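Local coordinates for protein N-alpha-acetyltransferase 35, NatC auxiliary subunit (Saccharomyces cerevisiae, PDB 6YGA) that serves as the auxiliary subunit of the NatC N-terminal acetyltransferase, the complex that acetylates the N-terminal methionine of the L-A virus Gag protein, at residues B[44-47]-B[48-52]; B[159-162]-B[163-167]; B[535-538]-B[539-543]; B[587-590]-B[591-594]; B[633-636]-B[637-641]. One frame throughout, in Å; residues are numbered along the deposited sequence.

Contact 1 (B[44-47]-B[48-52])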
# COMPACT_ATOMS: atom_id res chain seq x y z
N PRO B 44 31.81 5.67 15.81
CA PRO B 44 31.21 4.57 16.57
C PRO B 44 29.70 4.69 16.71
O PRO B 44 29.01 3.66 16.75
CB PRO B 44 31.91 4.65 17.93
CG PRO B 44 33.17 5.41 17.68
CD PRO B 44 32.85 6.38 16.58
N ARG B 45 29.17 5.91 16.78
CA ARG B 45 27.73 6.10 16.90
C ARG B 45 27.01 5.78 15.59
O ARG B 45 25.84 5.36 15.61
CB ARG B 45 27.42 7.53 17.35
CG ARG B 45 26.40 8.28 16.50
CD ARG B 45 26.40 9.78 16.81
NE ARG B 45 27.63 10.43 16.38
CZ ARG B 45 28.63 10.77 17.20
NH1 ARG B 45 28.53 10.53 18.50
NH2 ARG B 45 29.71 11.36 16.72
N PHE B 46 27.69 5.95 14.46
CA PHE B 46 27.04 5.79 13.16
C PHE B 46 26.69 4.33 12.88
O PHE B 46 27.50 3.43 13.12
CB PHE B 46 27.95 6.35 12.06
CG PHE B 46 27.40 6.17 10.68
CD1 PHE B 46 26.41 7.00 10.20
CD2 PHE B 46 27.88 5.16 9.85
CE1 PHE B 46 25.90 6.84 8.92
CE2 PHE B 46 27.37 4.99 8.58
CZ PHE B 46 26.38 5.83 8.11
N ASP B 47 25.49 4.11 12.36
CA ASP B 47 25.01 2.79 11.98
C ASP B 47 25.18 2.62 10.47
O ASP B 47 24.79 3.49 9.70
CB ASP B 47 23.54 2.61 12.37
CG ASP B 47 23.06 1.15 12.25
OD1 ASP B 47 23.62 0.37 11.45
OD2 ASP B 47 22.10 0.79 12.97
N LEU B 48 25.76 1.48 10.07
CA LEU B 48 26.01 1.22 8.66
C LEU B 48 24.75 0.93 7.86
O LEU B 48 24.82 0.88 6.63
CB LEU B 48 26.99 0.06 8.51
CG LEU B 48 28.46 0.46 8.64
CD1 LEU B 48 29.32 -0.78 8.79
CD2 LEU B 48 28.88 1.27 7.42
N PHE B 49 23.61 0.72 8.52
CA PHE B 49 22.36 0.56 7.78
C PHE B 49 21.96 1.85 7.08
O PHE B 49 21.30 1.81 6.04
CB PHE B 49 21.23 0.10 8.71
CG PHE B 49 19.88 0.03 8.04
CD1 PHE B 49 19.53 -1.08 7.28
CD2 PHE B 49 18.96 1.06 8.18
CE1 PHE B 49 18.29 -1.15 6.66
CE2 PHE B 49 17.73 0.99 7.56
CZ PHE B 49 17.39 -0.11 6.81
N GLU B 50 22.37 3.00 7.62
CA GLU B 50 22.05 4.27 6.99
C GLU B 50 22.68 4.39 5.61
O GLU B 50 22.15 5.09 4.74
CB GLU B 50 22.49 5.42 7.90
CG GLU B 50 22.15 6.81 7.38
CD GLU B 50 22.34 7.88 8.43
OE1 GLU B 50 22.65 7.54 9.60
OE2 GLU B 50 22.19 9.08 8.10
N GLY B 51 23.80 3.71 5.38
CA GLY B 51 24.41 3.75 4.07
C GLY B 51 23.75 2.89 3.02
O GLY B 51 24.18 2.92 1.86
N THR B 52 22.73 2.12 3.39
CA THR B 52 22.09 1.23 2.42
C THR B 52 21.27 1.99 1.39
O THR B 52 20.90 1.42 0.36
CB THR B 52 21.20 0.21 3.14
OG1 THR B 52 20.20 0.89 3.91
CG2 THR B 52 22.04 -0.67 4.05
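The side chains of Phe46 and Glu50 cross at about a right angle, while the ring and carboxylate planes are 37° apart, beside an Asx turn coupled to a beta turn. Their nearest atoms, Phe46 CE1 and Glu50 OE1, are 3.4 Å apart. The approach is oblique, as it also is where Leu48 CA lies 4.0 Å from CE2, across the ring from CE1, and where Gly51 N lies near CZ, so none of these is a stack. The second ring, that of Phe49, carries Thr52 OG1 over its centre, 3.9 Å above the plane.

In the Asx turn Asp47 OD1 accepts the N-H of Phe49 at 3.0 Å, a nearly straight bond (174°) that reaches the carboxylate from above its plane. CG of Asp47 stands anti to the backbone N (chi1 -168°), which swings the carboxylate beside its own carbonyl and over the following peptides. Glu50 N bonds to Asp47 O at 3.2 Å and closes the beta turn.

The turns lie in the loop between strands 40-42 and 55-56, at a three-chain junction: Leu48 packs on Gln42 of the N-alpha-acetyltransferase 30 chain and Phe46 on Val29 of the N-alpha-acetyltransferase 38 chain. At the far end Phe49 O takes two donors, Thr52 N at 3.0 Å and Thr52 OG1 at 2.6 Å.

Contact 2 (B[159-162]-B[163-167])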
# COMPACT_ATOMS: atom_id res chain seq x y z
N THR B 159 -0.61 20.77 -7.62
CA THR B 159 0.37 20.02 -6.85
C THR B 159 0.56 20.62 -5.46
O THR B 159 0.81 19.88 -4.50
CB THR B 159 1.71 19.97 -7.58
OG1 THR B 159 2.34 21.26 -7.51
CG2 THR B 159 1.51 19.59 -9.04
N LYS B 160 0.45 21.94 -5.33
CA LYS B 160 0.51 22.56 -4.02
C LYS B 160 -0.66 22.10 -3.15
O LYS B 160 -0.50 21.89 -1.94
CB LYS B 160 0.51 24.08 -4.15
CG LYS B 160 0.71 24.82 -2.83
CD LYS B 160 0.49 26.32 -3.00
CE LYS B 160 0.84 27.07 -1.72
NZ LYS B 160 0.58 28.53 -1.86
N PHE B 161 -1.84 21.94 -3.75
CA PHE B 161 -2.99 21.46 -3.00
C PHE B 161 -2.82 20.00 -2.60
O PHE B 161 -3.21 19.61 -1.50
CB PHE B 161 -4.27 21.65 -3.83
CG PHE B 161 -5.47 20.97 -3.24
CD1 PHE B 161 -5.96 21.34 -2.00
CD2 PHE B 161 -6.12 19.96 -3.94
CE1 PHE B 161 -7.07 20.72 -1.46
CE2 PHE B 161 -7.23 19.34 -3.40
CZ PHE B 161 -7.70 19.71 -2.16
N VAL B 162 -2.23 19.19 -3.48
CA VAL B 162 -1.92 17.81 -3.14
C VAL B 162 -0.96 17.75 -1.96
O VAL B 162 -1.08 16.89 -1.08
CB VAL B 162 -1.37 17.07 -4.37
CG1 VAL B 162 -0.91 15.67 -4.01
CG2 VAL B 162 -2.43 17.02 -5.47
N GLN B 163 -0.01 18.68 -1.91
CA GLN B 163 0.92 18.74 -0.78
C GLN B 163 0.18 18.98 0.53
O GLN B 163 0.50 18.38 1.55
CB GLN B 163 1.96 19.83 -1.01
CG GLN B 163 3.16 19.74 -0.09
CD GLN B 163 4.11 20.90 -0.29
OE1 GLN B 163 3.69 22.03 -0.50
NE2 GLN B 163 5.41 20.62 -0.23
N LYS B 164 -0.83 19.86 0.51
CA LYS B 164 -1.62 20.10 1.71
C LYS B 164 -2.39 18.85 2.11
O LYS B 164 -2.51 18.53 3.30
CB LYS B 164 -2.58 21.26 1.50
CG LYS B 164 -1.92 22.57 1.10
CD LYS B 164 -2.90 23.73 1.17
CE LYS B 164 -2.27 25.03 0.69
NZ LYS B 164 -3.12 26.20 1.02
N LEU B 165 -2.92 18.12 1.12
CA LEU B 165 -3.65 16.89 1.40
C LEU B 165 -2.75 15.86 2.08
O LEU B 165 -3.16 15.20 3.04
CB LEU B 165 -4.24 16.32 0.11
CG LEU B 165 -5.35 17.11 -0.58
CD1 LEU B 165 -5.79 16.42 -1.85
CD2 LEU B 165 -6.51 17.29 0.36
N LEU B 166 -1.52 15.70 1.58
CA LEU B 166 -0.60 14.74 2.17
C LEU B 166 -0.13 15.17 3.55
O LEU B 166 0.21 14.31 4.37
CB LEU B 166 0.60 14.52 1.25
CG LEU B 166 0.32 13.72 -0.02
CD1 LEU B 166 1.58 13.59 -0.87
CD2 LEU B 166 -0.23 12.35 0.33
N SER B 167 -0.10 16.47 3.83
CA SER B 167 0.36 16.94 5.13
C SER B 167 -0.55 16.48 6.26
O SER B 167 -0.11 16.42 7.41
CB SER B 167 0.48 18.46 5.14
OG SER B 167 -0.79 19.07 4.98
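Leu165 lies one helical turn beyond Phe161 and places each of its carbons against that turn. Its CB rests on a carbonyl, 3.4 Å from Val162 O. The next atom, CG, has two neighbours, Phe161 O at 3.4 Å and the face of the Phe161 ring: CG stands 4.1 Å from the ring centroid, 18° off the ring normal, a CH-pi contact displaced from the centre toward the rim. At the tip the two methyls divide the outer half of the ring between them. CD1 touches CE2 of Phe161 at 3.6 Å, while CD2 sits 3.7 Å from CZ on the same ring. Phe161 reaches this position through a trans first torsion (chi1 170°), which lays the ring along the helix toward Leu165.

The geometry is that of an i to i+4 pair on an alpha helix, here the C-terminal part of helix 142-167. The matching backbone bond, Leu165 N to Phe161 O, is 3.0 Å, and equivalent bonds join Gln163 to Thr159, Lys164 to Lys160 and Leu166 to Val162. Leu165 also reaches helix 337-347, touching Ile338, Ile341 and Leu345, while Val162 meets Trp103 of helix 85-104.

Elsewhere on the helix surface two extended lysines run out together. CE of Lys160 comes within 4.4 Å of CE of Lys164, yet the ammonium groups diverge, with Lys160 NZ and Lys164 NZ 5.2 Å apart.

Contact 3 (B[535-538]-B[539-543])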
# COMPACT_ATOMS: atom_id res chain seq x y z
N LYS B 535 -34.34 -3.29 16.37
CA LYS B 535 -34.73 -4.68 16.13
C LYS B 535 -34.57 -5.05 14.66
O LYS B 535 -34.05 -6.12 14.34
CB LYS B 535 -36.17 -4.90 16.59
CG LYS B 535 -36.73 -6.27 16.24
CD LYS B 535 -38.21 -6.35 16.54
CE LYS B 535 -38.77 -7.70 16.11
NZ LYS B 535 -40.21 -7.84 16.42
N GLN B 536 -35.01 -4.17 13.76
CA GLN B 536 -34.89 -4.45 12.33
C GLN B 536 -33.45 -4.34 11.85
O GLN B 536 -33.06 -5.03 10.90
CB GLN B 536 -35.81 -3.51 11.55
CG GLN B 536 -37.27 -3.72 11.90
CD GLN B 536 -38.10 -2.49 11.70
OE1 GLN B 536 -37.91 -1.74 10.74
NE2 GLN B 536 -39.04 -2.26 12.61
N PHE B 537 -32.64 -3.49 12.50
CA PHE B 537 -31.22 -3.45 12.19
C PHE B 537 -30.54 -4.76 12.58
O PHE B 537 -29.79 -5.34 11.79
CB PHE B 537 -30.56 -2.25 12.89
CG PHE B 537 -29.06 -2.21 12.76
CD1 PHE B 537 -28.45 -2.43 11.54
CD2 PHE B 537 -28.27 -1.92 13.86
CE1 PHE B 537 -27.06 -2.39 11.42
CE2 PHE B 537 -26.89 -1.87 13.75
CZ PHE B 537 -26.29 -2.10 12.53
N LEU B 538 -30.79 -5.24 13.80
CA LEU B 538 -30.22 -6.52 14.22
C LEU B 538 -30.72 -7.66 13.35
O LEU B 538 -30.02 -8.66 13.18
CB LEU B 538 -30.55 -6.79 15.69
CG LEU B 538 -29.92 -5.83 16.70
CD1 LEU B 538 -30.43 -6.11 18.10
CD2 LEU B 538 -28.40 -5.92 16.65
N ASN B 539 -31.92 -7.52 12.79
CA ASN B 539 -32.42 -8.53 11.86
C ASN B 539 -31.54 -8.61 10.62
O ASN B 539 -31.28 -9.70 10.11
CB ASN B 539 -33.86 -8.21 11.48
CG ASN B 539 -34.75 -9.42 11.53
OD1 ASN B 539 -35.29 -9.76 12.59
ND2 ASN B 539 -34.92 -10.08 10.39
N TYR B 540 -31.07 -7.46 10.13
CA TYR B 540 -30.18 -7.46 8.98
C TYR B 540 -28.81 -8.03 9.33
O TYR B 540 -28.24 -8.81 8.55
CB TYR B 540 -30.04 -6.04 8.42
CG TYR B 540 -28.81 -5.84 7.57
CD1 TYR B 540 -28.70 -6.45 6.33
CD2 TYR B 540 -27.77 -5.03 8.00
CE1 TYR B 540 -27.57 -6.27 5.54
CE2 TYR B 540 -26.64 -4.84 7.21
CZ TYR B 540 -26.55 -5.46 5.98
OH TYR B 540 -25.43 -5.28 5.19
N LEU B 541 -28.27 -7.66 10.49
CA LEU B 541 -26.97 -8.19 10.90
C LEU B 541 -27.01 -9.70 11.07
O LEU B 541 -26.05 -10.40 10.73
CB LEU B 541 -26.51 -7.52 12.20
CG LEU B 541 -26.17 -6.03 12.12
CD1 LEU B 541 -25.78 -5.50 13.49
CD2 LEU B 541 -25.06 -5.78 11.11
N LEU B 542 -28.12 -10.22 11.60
CA LEU B 542 -28.25 -11.67 11.75
C LEU B 542 -28.29 -12.36 10.40
O LEU B 542 -27.68 -13.42 10.22
CB LEU B 542 -29.49 -12.00 12.57
CG LEU B 542 -29.34 -11.83 14.08
CD1 LEU B 542 -30.69 -11.88 14.77
CD2 LEU B 542 -28.43 -12.92 14.63
N LYS B 543 -28.99 -11.77 9.43
CA LYS B 543 -29.02 -12.35 8.09
C LYS B 543 -27.66 -12.29 7.42
O LYS B 543 -27.26 -13.23 6.72
CB LYS B 543 -30.07 -11.65 7.23
CG LYS B 543 -31.39 -12.39 7.14
CD LYS B 543 -32.11 -12.08 5.83
CE LYS B 543 -33.27 -13.05 5.63
NZ LYS B 543 -32.81 -14.46 5.60
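Phe537 and Leu541 set a flat ring against a branched tip. The leucine methyl CD1 stands over one face of the Phe537 ring, 3.9 Å from its centroid and 26° off the normal, a CH-pi contact offset toward the rim. Its nearest ring atom is CZ, 3.6 Å from Leu541 CD1, while CD2 of the same leucine lies near CE1. A first torsion near 180° (173°) puts the Phe537 ring beside its own carbonyl carbon, turned forward along the helix to receive the leucine.

Leu538 approaches from another direction: its CD2 is 4.1 Å from Leu541 CD1, so that this one methyl meets both a ring and an aliphatic branch. Tyr540 is turned differently again. Its ring presents an edge to Phe537 O, and its CD2 grazes Phe537 CE1 obliquely at 4.4 Å.

These are i to i+3 and i to i+4 contacts on the long alpha helix 511-564, in the NAA35-like TPR-repeat region. Phe537 O accepts Leu541 N at 3.1 Å and also, weakly, Tyr540 N. Leu541 and Leu542 pack on Leu483 of helix 465-506, whereas the Phe537 side chain touches Leu320 of helix 319-328.

The polar ends of Tyr540 and Asn539 are bonded to other parts of the chain. Tyr540 OH is hydrogen-bonded to Tyr675 OH, and Asn539 OD1 accepts from Gln487 NE2, a donor that also serves Lys535 O.

Contact 4 (B[587-590]-B[591-594]). With EDO (1,2-ethanediol), chain C.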
# COMPACT_ATOMS: atom_id res chain seq x y z
N LEU B 587 1.97 -19.17 14.22
CA LEU B 587 2.36 -17.92 13.58
C LEU B 587 1.20 -17.32 12.79
O LEU B 587 1.01 -16.10 12.78
CB LEU B 587 3.56 -18.16 12.66
CG LEU B 587 4.05 -16.95 11.87
CD1 LEU B 587 4.65 -15.91 12.80
CD2 LEU B 587 5.06 -17.38 10.80
N ARG B 588 0.42 -18.17 12.11
CA ARG B 588 -0.69 -17.67 11.30
C ARG B 588 -1.74 -17.00 12.16
O ARG B 588 -2.32 -15.97 11.77
CB ARG B 588 -1.29 -18.81 10.47
CG ARG B 588 -2.65 -18.50 9.85
CD ARG B 588 -2.57 -17.36 8.85
NE ARG B 588 -1.75 -17.71 7.70
CZ ARG B 588 -1.08 -16.83 6.96
NH1 ARG B 588 -1.14 -15.54 7.26
NH2 ARG B 588 -0.36 -17.23 5.92
N PHE B 589 -1.99 -17.55 13.35
CA PHE B 589 -3.03 -17.05 14.25
C PHE B 589 -2.47 -16.16 15.36
O PHE B 589 -3.20 -15.84 16.30
CB PHE B 589 -3.80 -18.23 14.84
CG PHE B 589 -4.63 -18.97 13.84
CD1 PHE B 589 -4.09 -20.01 13.09
CD2 PHE B 589 -5.95 -18.61 13.62
CE1 PHE B 589 -4.86 -20.69 12.16
CE2 PHE B 589 -6.73 -19.28 12.69
CZ PHE B 589 -6.18 -20.32 11.96
N LYS B 590 -1.21 -15.76 15.25
CA LYS B 590 -0.64 -14.80 16.20
C LYS B 590 -1.47 -13.54 16.40
O LYS B 590 -1.58 -13.09 17.55
CB LYS B 590 0.79 -14.45 15.75
CG LYS B 590 1.57 -13.53 16.69
CD LYS B 590 2.99 -13.34 16.17
CE LYS B 590 3.85 -12.54 17.13
NZ LYS B 590 3.40 -11.12 17.24
N PRO B 591 -2.08 -12.93 15.37
CA PRO B 591 -2.88 -11.71 15.64
C PRO B 591 -4.03 -11.91 16.61
O PRO B 591 -4.46 -10.94 17.24
CB PRO B 591 -3.39 -11.31 14.25
CG PRO B 591 -2.40 -11.86 13.32
CD PRO B 591 -1.95 -13.16 13.92
N PHE B 592 -4.56 -13.12 16.74
CA PHE B 592 -5.69 -13.37 17.61
C PHE B 592 -5.27 -13.98 18.94
O PHE B 592 -6.14 -14.38 19.73
CB PHE B 592 -6.70 -14.29 16.91
CG PHE B 592 -6.85 -14.01 15.44
CD1 PHE B 592 -7.69 -13.00 14.98
CD2 PHE B 592 -6.16 -14.77 14.50
CE1 PHE B 592 -7.83 -12.75 13.63
CE2 PHE B 592 -6.30 -14.52 13.14
CZ PHE B 592 -7.14 -13.52 12.70
N ASN B 593 -3.97 -14.05 19.22
CA ASN B 593 -3.49 -14.84 20.34
C ASN B 593 -3.78 -14.16 21.68
O ASN B 593 -4.00 -14.85 22.68
CB ASN B 593 -2.00 -15.11 20.18
CG ASN B 593 -1.50 -16.17 21.13
OD1 ASN B 593 -2.25 -17.05 21.55
ND2 ASN B 593 -0.22 -16.08 21.49
N SER B 594 -3.79 -12.84 21.71
CA SER B 594 -3.97 -12.10 22.96
C SER B 594 -5.43 -11.73 23.23
O SER B 594 -5.70 -11.05 24.23
CB SER B 594 -3.11 -10.83 22.94
OG SER B 594 -1.74 -11.17 22.80
C1 EDO C . -1.78 -13.31 10.01
O1 EDO C . -2.62 -14.02 9.10
C2 EDO C . -1.49 -11.91 9.49
O2 EDO C . -0.74 -11.99 8.27
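Phe589 and Phe592 form the tight side of this contact: their rings meet obliquely, CD2 of Phe589 lying 3.9 Å from CD2 of Phe592. The same Phe592 CD2 is also 3.6 Å from Phe589 O, so this carbon of Phe592 meets both the carbonyl and the ring of Phe589. In both residues CG is anti to the carbonyl carbon, although Phe592 has its first torsion well displaced from the usual value (chi1 -38°).

The backbone here leaves helix 581-588 through a short 3-10 turn. Phe592 N bonds to Phe589 O at 3.1 Å, and Asn593 N to Lys590 O at 3.1 Å. Pro591 has no N-H to offer, and its ring carbon CD instead lies 3.6 Å from Arg588 O.

The loose side is that of Lys590 and Asn593, both exposed; CB of Asn593 rests 3.3 Å from Lys590 O. Arg588, by contrast, is buried at the subunit boundary, with every guanidinium nitrogen bonded. A 1,2-ethanediol, probably from the crystallisation liquor, takes a hydrogen bond through O1 from Arg588 NH1 at 2.8 Å, at the edge of the guanidinium and in its plane; its C1 is near CG of Pro591. NE forms a salt bridge to Glu464, and NH2 a hydrogen bond to Arg137 O of the N-alpha-acetyltransferase 30 chain.

Phe589 meets Tyr471 of helix 465-506 edge-to-face, Phe592 packs on Met447 and Ser451 of helix 433-456, and Pro591 touches Asn414 of helix 406-429.

Contact 5 (B[633-636]-B[637-641]). With EDO (1,2-ethanediol), chain Y.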
# COMPACT_ATOMS: atom_id res chain seq x y z
N ILE B 633 -23.63 -28.78 0.50
CA ILE B 633 -23.07 -27.64 -0.23
C ILE B 633 -24.10 -27.08 -1.20
O ILE B 633 -24.34 -25.86 -1.25
CB ILE B 633 -21.78 -28.06 -0.96
CG1 ILE B 633 -20.64 -28.24 0.04
CG2 ILE B 633 -21.41 -27.06 -2.04
CD1 ILE B 633 -19.31 -28.58 -0.59
N GLU B 634 -24.75 -27.95 -1.98
CA GLU B 634 -25.75 -27.49 -2.94
C GLU B 634 -26.96 -26.89 -2.23
O GLU B 634 -27.49 -25.86 -2.66
CB GLU B 634 -26.18 -28.64 -3.85
CG GLU B 634 -25.02 -29.34 -4.55
CD GLU B 634 -25.49 -30.44 -5.48
OE1 GLU B 634 -26.66 -30.40 -5.91
OE2 GLU B 634 -24.68 -31.34 -5.79
N THR B 635 -27.42 -27.53 -1.15
CA THR B 635 -28.59 -27.04 -0.44
C THR B 635 -28.30 -25.70 0.24
O THR B 635 -29.11 -24.77 0.17
CB THR B 635 -29.06 -28.07 0.59
OG1 THR B 635 -29.45 -29.27 -0.09
CG2 THR B 635 -30.24 -27.54 1.38
N GLU B 636 -27.14 -25.59 0.89
CA GLU B 636 -26.80 -24.36 1.60
C GLU B 636 -26.51 -23.21 0.64
O GLU B 636 -26.80 -22.05 0.96
CB GLU B 636 -25.61 -24.60 2.53
CG GLU B 636 -25.42 -23.54 3.59
CD GLU B 636 -26.55 -23.53 4.61
OE1 GLU B 636 -27.33 -24.50 4.66
OE2 GLU B 636 -26.66 -22.53 5.36
N VAL B 637 -25.95 -23.50 -0.53
CA VAL B 637 -25.73 -22.45 -1.52
C VAL B 637 -27.06 -21.82 -1.92
O VAL B 637 -27.18 -20.59 -1.98
CB VAL B 637 -24.95 -23.00 -2.74
CG1 VAL B 637 -25.16 -22.11 -3.95
CG2 VAL B 637 -23.47 -23.09 -2.41
N ARG B 638 -28.08 -22.64 -2.18
CA ARG B 638 -29.37 -22.09 -2.56
C ARG B 638 -30.00 -21.29 -1.43
O ARG B 638 -30.63 -20.25 -1.67
CB ARG B 638 -30.31 -23.21 -3.02
CG ARG B 638 -29.80 -23.98 -4.22
CD ARG B 638 -30.87 -24.89 -4.77
NE ARG B 638 -30.38 -25.68 -5.90
CZ ARG B 638 -29.96 -26.94 -5.80
NH1 ARG B 638 -29.98 -27.55 -4.62
NH2 ARG B 638 -29.53 -27.58 -6.88
N ASN B 639 -29.83 -21.75 -0.19
CA ASN B 639 -30.34 -20.97 0.95
C ASN B 639 -29.60 -19.64 1.07
O ASN B 639 -30.22 -18.62 1.38
CB ASN B 639 -30.21 -21.77 2.24
CG ASN B 639 -31.12 -22.98 2.27
OD1 ASN B 639 -32.15 -23.02 1.60
ND2 ASN B 639 -30.76 -23.98 3.07
N VAL B 640 -28.29 -19.64 0.82
CA VAL B 640 -27.53 -18.40 0.84
C VAL B 640 -28.05 -17.44 -0.23
O VAL B 640 -28.22 -16.24 0.02
CB VAL B 640 -26.03 -18.68 0.67
CG1 VAL B 640 -25.27 -17.41 0.32
CG2 VAL B 640 -25.46 -19.29 1.94
N VAL B 641 -28.32 -17.97 -1.43
CA VAL B 641 -28.85 -17.14 -2.50
C VAL B 641 -30.19 -16.52 -2.09
O VAL B 641 -30.45 -15.34 -2.34
CB VAL B 641 -28.98 -17.97 -3.80
CG1 VAL B 641 -29.74 -17.20 -4.86
CG2 VAL B 641 -27.60 -18.36 -4.30
C1 EDO Y . -28.36 -18.07 6.01
O1 EDO Y . -28.13 -16.68 5.80
C2 EDO Y . -28.10 -18.85 4.73
O2 EDO Y . -28.54 -20.20 4.92
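OE2 of Glu636, whose carboxylate stands across the amide of Asn639, is gripped by two hydroxyls: O2 of a bound 1,2-ethanediol at 3.0 Å and OG of Ser550 on helix 511-564. The diol, probably from the crystallisation liquor, is also hydrogen-bonded to Ser643 OG. The glutamate chain bends at its second torsion (chi2 67°), which turns the acid back toward Asn639 and Val640. Its other oxygen, OE1, comes only within 3.8 Å of Asn639 ND2, with carboxylate and amide planes 89° apart.

Backbone bonds of an alpha helix underlie these side chains, the contact lying within helix 619-653. Val640 N donates to Glu636 O at 2.8 Å, and Val640 CG2 approaches the same oxygen at 3.2 Å. Val637 and Val640 turn into the helix bundle, both touching helix 511-564 (Ile554 for the first, Ile547 and Ser550 for the second), while Ile633 faces Ser689 of helix 668-701.

Glu634, which also touches helix 668-701, and Arg638 lie side by side and point the same way. Their charges are close without forming a salt bridge: Glu634 OE1 and Arg638 NH2 are 4.1 Å apart, and the two planar groups are turned 72° from each other. The arginine runs extended from CG to NE, its CG 3.4 Å from Glu634 O. Thr635 and Asn639 repeat the side-by-side pattern, CG2 of the threonine being 4.0 Å from ND2.

In the fold
All five contacts are local and lie in series along the chain, so none nests in or crosses another. Contact 1 shapes the loop between strands 40-42 and 55-56, beside both partner subunits; contact 2 follows near the end of helix 142-167, its centre about 32 Å from that of contact 1. The remaining three belong to the NAA35-like TPR-repeat region. Contact 3 lies within helix 511-564, contact 4 at the exit from helix 581-588, next to the N-alpha-acetyltransferase 30 chain, and contact 5 within helix 619-653. Contacts 3 and 5 come within about 6 Å at their nearest atoms, where helices 511-564 and 619-653 pack together.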